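PDB 3TVJ: protease inhibitor SGPI-2 from Schistocerca gregaria, which inhibits serine proteases such as alpha-chymotrypsin and pancreatic elastase in vitro, as a small disulfide-bonded inhibitor of the pacifastin family. Local coordinates for residues C7-T12 and C20-D25. The protein carries 5 engineered substitutions. Residues are numbered along the deposited sequence; the frame is centred on the assembly and turned at random.
Sequences CEPGTT and CRCGSD
Cys7 and Cys22 join the two segments through a disulfide, SG to SG 2.1 Å, with a torsion of 85° about the S-S bond. On Cys22, SG stands anti to the backbone N (chi1 -173°), which turns it to Cys7. Glu8 begins a type II beta turn that ends at Thr11, and Glu8 O lies 3.2 Å from Cys22 CB. Thr11 closes the turn twice on that oxygen, by its N and by OG1; the hydroxyl uses a lone pair of Glu8 O at 2.6 Å. Beyond the disulfide, the Pro9 ring lies by the backbone oxygens of Gly23 and Ser24, and its CA makes a CA-H...O contact with Gly23 O.

The turn also meets the strand end through its backbone. Gly10 N donates to Cys22 O from above the carbonyl plane. Cys22 N donates to Thr11 O at 2.8 Å. Arg21 bends at chi3 (64°) and brings NH2 back to Gly10 O, 3.2 Å away and at the edge of the guanidinium, near its plane. Its CG passes Thr12 OG1 at 3.8 Å, and the two side chains cross on one face of the sheet. NH1 hydrogen-bonds the backbone and a polar side chain of another protein's chain. Cutting Arg21 back to an alanine would probably leave Gly10 O without this donor and lose the bonds to that chain.

Thr12 and Arg21 form an antiparallel non-hydrogen-bonded pair. Here strand 12-15 starts beside strand 18-22, the middle strand of the pacifastin domain's three-stranded antiparallel sheet. Phe13 of strand 12-15 packs on Cys7 and Cys22, while strand 29-32 flanks the other side, tied to Cys20 by the Cys20-Cys31 disulfide.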
# COMPACT_ATOMS: atom_id res chain seq x y z
N CYS C 7 13.69 -25.17 -16.64
CA CYS C 7 12.94 -24.23 -17.49
C CYS C 7 13.75 -23.87 -18.75
O CYS C 7 14.92 -24.20 -18.83
CB CYS C 7 12.58 -22.93 -16.68
SG CYS C 7 13.96 -22.08 -15.89
N GLU C 8 13.09 -23.18 -19.68
CA GLU C 8 13.71 -22.70 -20.94
C GLU C 8 14.35 -21.29 -20.83
O GLU C 8 13.67 -20.30 -20.60
CB GLU C 8 12.70 -22.68 -22.11
CG GLU C 8 13.33 -22.50 -23.50
CD GLU C 8 14.16 -23.72 -23.96
OE1 GLU C 8 13.80 -24.85 -23.55
OE2 GLU C 8 15.13 -23.53 -24.73
N PRO C 9 15.71 -21.21 -21.04
CA PRO C 9 16.43 -19.93 -20.94
C PRO C 9 15.76 -18.69 -21.56
O PRO C 9 15.31 -18.77 -22.73
CB PRO C 9 17.80 -20.24 -21.59
CG PRO C 9 18.05 -21.63 -21.18
CD PRO C 9 16.68 -22.32 -21.26
N GLY C 10 15.66 -17.61 -20.77
CA GLY C 10 15.03 -16.30 -21.11
C GLY C 10 13.50 -16.12 -21.06
O GLY C 10 12.96 -14.96 -21.01
N THR C 11 12.79 -17.24 -21.08
CA THR C 11 11.35 -17.15 -21.15
C THR C 11 10.76 -16.76 -19.79
O THR C 11 11.39 -16.91 -18.74
CB THR C 11 10.76 -18.51 -21.58
OG1 THR C 11 11.15 -19.50 -20.59
CG2 THR C 11 11.30 -18.92 -22.95
N THR C 12 9.56 -16.22 -19.83
CA THR C 12 8.71 -15.95 -18.70
C THR C 12 7.77 -17.14 -18.65
O THR C 12 7.24 -17.57 -19.69
CB THR C 12 7.92 -14.65 -18.89
OG1 THR C 12 8.83 -13.54 -18.90
CG2 THR C 12 6.92 -14.51 -17.80
N CYS C 20 7.80 -16.24 -13.31
CA CYS C 20 9.26 -16.35 -13.26
C CYS C 20 9.86 -16.04 -14.61
O CYS C 20 9.23 -16.29 -15.65
CB CYS C 20 9.74 -17.76 -12.84
SG CYS C 20 9.04 -18.43 -11.30
N ARG C 21 11.14 -15.65 -14.63
CA ARG C 21 11.93 -15.56 -15.82
C ARG C 21 13.06 -16.56 -15.65
O ARG C 21 13.71 -16.63 -14.59
CB ARG C 21 12.57 -14.18 -15.99
CG ARG C 21 11.62 -13.09 -16.34
CD ARG C 21 12.34 -11.87 -17.06
NE ARG C 21 12.90 -12.26 -18.38
CZ ARG C 21 14.05 -11.79 -18.92
NH1 ARG C 21 14.78 -10.82 -18.34
NH2 ARG C 21 14.47 -12.26 -20.08
N CYS C 22 13.26 -17.39 -16.67
CA CYS C 22 14.24 -18.44 -16.54
C CYS C 22 15.67 -17.97 -16.78
O CYS C 22 15.95 -17.23 -17.75
CB CYS C 22 13.94 -19.55 -17.53
SG CYS C 22 14.91 -21.07 -17.43
N GLY C 23 16.58 -18.49 -15.97
CA GLY C 23 18.00 -18.24 -16.10
C GLY C 23 18.63 -18.89 -17.30
O GLY C 23 18.04 -19.74 -17.96
N SER C 24 19.85 -18.42 -17.60
CA SER C 24 20.56 -18.84 -18.81
C SER C 24 21.02 -20.33 -18.76
O SER C 24 21.32 -20.90 -19.80
CB SER C 24 21.73 -17.89 -19.04
OG SER C 24 22.62 -18.00 -17.96
N ASP C 25 20.97 -20.96 -17.58
CA ASP C 25 21.32 -22.40 -17.38
C ASP C 25 20.11 -23.34 -17.47
O ASP C 25 20.25 -24.57 -17.42
CB ASP C 25 22.10 -22.59 -16.04
CG ASP C 25 21.31 -22.24 -14.76
OD1 ASP C 25 20.15 -21.84 -14.87
OD2 ASP C 25 21.91 -22.38 -13.65